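Local coordinates for DNA methyltransferase (Nicotiana tabacum, PDB 4ONQ), which probably methylates cytosine in DNA at carbon 5 through this catalytic domain, here with sinefungin in its cofactor pocket, at residues L125-I129 with Y204-N209. The protein carries 5 engineered substitutions. Sequence-based numbering, arbitrary orientation.
With SFG (sinefungin), chain C.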
ATOM      1  N   LEU A 125       5.134   8.221  -1.715  1.00 35.63           N
ATOM      2  CA  LEU A 125       4.871   8.307  -3.149  1.00 38.45           C
ATOM      3  C   LEU A 125       3.470   8.854  -3.397  1.00 40.08           C
ATOM      4  O   LEU A 125       2.495   8.270  -2.936  1.00 58.31           O
ATOM      5  CB  LEU A 125       5.011   6.934  -3.801  1.00 41.98           C
ATOM      6  CG  LEU A 125       6.334   6.207  -3.571  1.00 46.33           C
ATOM      7  CD1 LEU A 125       6.256   4.787  -4.119  1.00 42.49           C
ATOM      8  CD2 LEU A 125       7.488   6.968  -4.200  1.00 35.14           C
ATOM      9  N   GLN A 126       3.363   9.974  -4.103  1.00 42.96           N
ATOM     10  CA  GLN A 126       2.053  10.580  -4.356  1.00 44.49           C
ATOM     11  C   GLN A 126       1.636  10.586  -5.824  1.00 49.91           C
ATOM     12  O   GLN A 126       2.361  10.109  -6.697  1.00 56.27           O
ATOM     13  CB  GLN A 126       1.964  11.996  -3.774  1.00 58.84           C
ATOM     14  CG  GLN A 126       3.259  12.537  -3.229  1.00 70.20           C
ATOM     15  CD  GLN A 126       3.104  13.127  -1.837  1.00 76.11           C
ATOM     16  OE1 GLN A 126       1.987  13.328  -1.358  1.00 70.74           O
ATOM     17  NE2 GLN A 126       4.230  13.395  -1.177  1.00 79.42           N
ATOM     18  N   THR A 127       0.464  11.155  -6.080  1.00 45.30           N
ATOM     19  CA  THR A 127      -0.173  11.084  -7.394  1.00 44.26           C
ATOM     20  C   THR A 127       0.388  12.096  -8.403  1.00 49.56           C
ATOM     21  O   THR A 127       0.487  11.813  -9.593  1.00 57.26           O
ATOM     22  CB  THR A 127      -1.709  11.248  -7.275  1.00 48.11           C
ATOM     23  OG1 THR A 127      -2.013  12.490  -6.628  1.00 53.11           O
ATOM     24  CG2 THR A 127      -2.294  10.120  -6.444  1.00 52.17           C
ATOM     25  N   ALA A 128       0.766  13.270  -7.919  1.00 53.15           N
ATOM     26  CA  ALA A 128       1.215  14.345  -8.793  1.00 55.41           C
ATOM     27  C   ALA A 128       2.712  14.253  -9.053  1.00 60.19           C
ATOM     28  O   ALA A 128       3.480  13.881  -8.168  1.00 72.15           O
ATOM     29  CB  ALA A 128       0.864  15.702  -8.186  1.00 37.39           C
ATOM     30  N   ILE A 129       3.129  14.608 -10.263  1.00 43.76           N
ATOM     31  CA  ILE A 129       4.544  14.553 -10.592  1.00 50.62           C
ATOM     32  C   ILE A 129       5.170  15.914 -10.908  1.00 48.39           C
ATOM     33  O   ILE A 129       4.497  16.845 -11.351  1.00 36.82           O
ATOM     34  CB  ILE A 129       4.826  13.576 -11.746  1.00 65.43           C
ATOM     35  CG1 ILE A 129       4.369  14.160 -13.075  1.00 48.80           C
ATOM     36  CG2 ILE A 129       4.159  12.236 -11.493  1.00 71.89           C
ATOM     37  CD1 ILE A 129       4.835  13.351 -14.245  1.00 48.90           C
ATOM     38  N   TYR A 204      -0.143   7.210 -12.384  1.00 32.56           N
ATOM     39  CA  TYR A 204       0.365   7.821 -11.156  1.00 34.78           C
ATOM     40  C   TYR A 204      -0.698   7.946 -10.076  1.00 39.44           C
ATOM     41  O   TYR A 204      -0.414   7.733  -8.908  1.00 39.73           O
ATOM     42  CB  TYR A 204       0.948   9.198 -11.419  1.00 30.07           C
ATOM     43  CG  TYR A 204       2.279   9.198 -12.119  1.00 39.92           C
ATOM     44  CD1 TYR A 204       2.405   9.739 -13.389  1.00 35.73           C
ATOM     45  CD2 TYR A 204       3.418   8.668 -11.505  1.00 37.03           C
ATOM     46  CE1 TYR A 204       3.623   9.762 -14.034  1.00 45.16           C
ATOM     47  CE2 TYR A 204       4.645   8.676 -12.147  1.00 35.98           C
ATOM     48  CZ  TYR A 204       4.737   9.229 -13.414  1.00 41.73           C
ATOM     49  OH  TYR A 204       5.935   9.275 -14.079  1.00 37.62           O
ATOM     50  N   LYS A 205      -1.905   8.256 -10.442  1.00 44.48           N
ATOM     51  CA  LYS A 205      -2.938   8.354  -9.475  1.00 38.94           C
ATOM     52  C   LYS A 205      -3.318   7.032  -8.859  1.00 42.66           C
ATOM     53  O   LYS A 205      -3.526   6.948  -7.698  1.00 39.56           O
ATOM     54  CB  LYS A 205      -4.121   9.032 -10.111  1.00 48.19           C
ATOM     55  CG  LYS A 205      -5.290   9.227  -9.209  1.00 64.00           C
ATOM     56  CD  LYS A 205      -6.504   9.712  -9.961  1.00 75.56           C
ATOM     57  CE  LYS A 205      -7.636  10.159  -9.057  1.00 79.16           C
ATOM     58  NZ  LYS A 205      -8.548   9.089  -8.619  1.00 72.91           N
ATOM     59  N   SER A 206      -3.378   5.987  -9.641  1.00 34.72           N
ATOM     60  CA  SER A 206      -3.701   4.667  -9.108  1.00 29.51           C
ATOM     61  C   SER A 206      -2.565   4.080  -8.267  1.00 33.46           C
ATOM     62  O   SER A 206      -2.809   3.401  -7.267  1.00 36.87           O
ATOM     63  CB  SER A 206      -4.089   3.703 -10.235  1.00 29.70           C
ATOM     64  OG  SER A 206      -5.344   4.060 -10.803  1.00 40.24           O
ATOM     65  N   LEU A 207      -1.324   4.342  -8.667  1.00 29.41           N
ATOM     66  CA  LEU A 207      -0.182   3.855  -7.901  1.00 27.70           C
ATOM     67  C   LEU A 207      -0.034   4.638  -6.598  1.00 32.03           C
ATOM     68  O   LEU A 207       0.133   4.060  -5.518  1.00 37.76           O
ATOM     69  CB  LEU A 207       1.096   3.930  -8.740  1.00 30.13           C
ATOM     70  CG  LEU A 207       1.195   2.914  -9.886  1.00 28.50           C
ATOM     71  CD1 LEU A 207       2.173   3.390 -10.972  1.00 28.94           C
ATOM     72  CD2 LEU A 207       1.622   1.573  -9.348  1.00 27.26           C
ATOM     73  N   GLY A 208      -0.122   5.958  -6.704  1.00 28.68           N
ATOM     74  CA  GLY A 208       0.018   6.846  -5.561  1.00 41.20           C
ATOM     75  C   GLY A 208      -0.953   6.562  -4.432  1.00 40.22           C
ATOM     76  O   GLY A 208      -0.673   6.869  -3.279  1.00 35.01           O
ATOM     77  N   ASN A 209      -2.091   5.963  -4.766  1.00 34.01           N
ATOM     78  CA  ASN A 209      -3.120   5.671  -3.778  1.00 36.54           C
ATOM     79  C   ASN A 209      -3.096   4.237  -3.252  1.00 40.97           C
ATOM     80  O   ASN A 209      -3.910   3.874  -2.417  1.00 42.65           O
ATOM     81  CB  ASN A 209      -4.504   5.998  -4.353  1.00 39.12           C
ATOM     82  CG  ASN A 209      -4.747   7.500  -4.478  1.00 43.67           C
ATOM     83  OD1 ASN A 209      -4.267   8.285  -3.663  1.00 43.52           O
ATOM     84  ND2 ASN A 209      -5.484   7.901  -5.505  1.00 40.83           N
TER
HETATM   85  N   SFG C 700      -6.290  -0.359  -2.095  1.00 66.26           N
HETATM   86  CA  SFG C 700      -5.997   0.263  -3.399  1.00 74.87           C
HETATM   87  C   SFG C 700      -4.678  -0.335  -3.884  1.00 77.08           C
HETATM   88  O   SFG C 700      -4.037  -1.052  -3.088  1.00 73.47           O
HETATM   89  OXT SFG C 700      -4.379  -0.116  -5.077  1.00 87.12           O
HETATM   90  CB  SFG C 700      -5.951   1.789  -3.208  1.00 82.30           C
HETATM   91  CG  SFG C 700      -7.394   2.150  -2.866  1.00 80.74           C
HETATM   92  CD  SFG C 700      -7.811   3.600  -2.543  1.00 77.69           C
HETATM   93  NE  SFG C 700      -7.158   4.133  -1.344  1.00 73.31           N
HETATM   94  C5' SFG C 700      -9.335   3.427  -2.415  1.00 74.51           C
HETATM   95  C4' SFG C 700      -9.612   3.015  -3.885  1.00 99.01           C
HETATM   96  O4' SFG C 700     -10.907   3.711  -3.573  1.00 99.72           O
HETATM   97  C3' SFG C 700      -9.587   3.742  -5.223  1.00 91.12           C
HETATM   98  O3' SFG C 700      -9.893   2.860  -6.290  1.00 95.69           O
HETATM   99  C2' SFG C 700     -10.603   4.803  -5.056  1.00 87.01           C
HETATM  100  O2' SFG C 700     -10.874   5.405  -6.327  1.00 72.91           O
HETATM  101  C1' SFG C 700     -11.674   3.715  -4.786  1.00100.98           C
HETATM  102  N9  SFG C 700     -12.991   4.353  -4.549  1.00 99.17           N
HETATM  103  C8  SFG C 700     -13.326   5.627  -4.429  1.00102.53           C
HETATM  104  N7  SFG C 700     -14.632   5.694  -4.180  1.00 99.00           N
HETATM  105  C5  SFG C 700     -15.113   4.451  -4.120  1.00 95.62           C
HETATM  106  C6  SFG C 700     -16.344   3.975  -3.901  1.00 88.34           C
HETATM  107  N6  SFG C 700     -17.305   4.871  -3.698  1.00 84.57           N
HETATM  108  N1  SFG C 700     -16.613   2.663  -3.884  1.00 82.53           N
HETATM  109  C2  SFG C 700     -15.565   1.769  -4.104  1.00 86.35           C
HETATM  110  N3  SFG C 700     -14.289   2.293  -4.331  1.00 94.72           N
HETATM  111  C4  SFG C 700     -14.086   3.622  -4.309  1.00 97.31           C
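Gly208 N donates to Tyr204 O at 2.8 Å, an i+4 to i backbone bond of helix 200-208. The loop 125-129 lies across this turn, within the class I (Rossmann-like) methyltransferase domain of the DRM type. Contact across the pair is mainly apolar. Ile129 CG2 sits 3.3 Å above the centroid of the Tyr204 ring, almost on the ring normal, in a CH-pi contact. With CG1 between N and the carbonyl carbon (chi1 74°), Ile129 turns CG2 over the ring, while CD1 also reaches Tyr204 CE1. Tyr204 OH donates a hydrogen bond to Leu177 O. With an alanine in place of Tyr204, Leu177 O would probably lose this partner and a gap would open beneath Ile129 CG2. Nearer the helix backbone, Thr127 O lies 3.2 Å from Tyr204 CB. Thr127 CG2 rests on the helix backbone, 3.6 Å from Lys205 CA. A CB on Gly208 would fall 2.8 Å from Thr127 CG2, too close, so its bare CA lets the loop come near. Arg78 NH1 hydrogen-bonds Gly208 O and NH2, weakly, Leu125 O, linking the segments. Next in the chain, Asn209 enters the ligand pocket, where its O accepts a weak 3.4 Å bond from sinefungin NE.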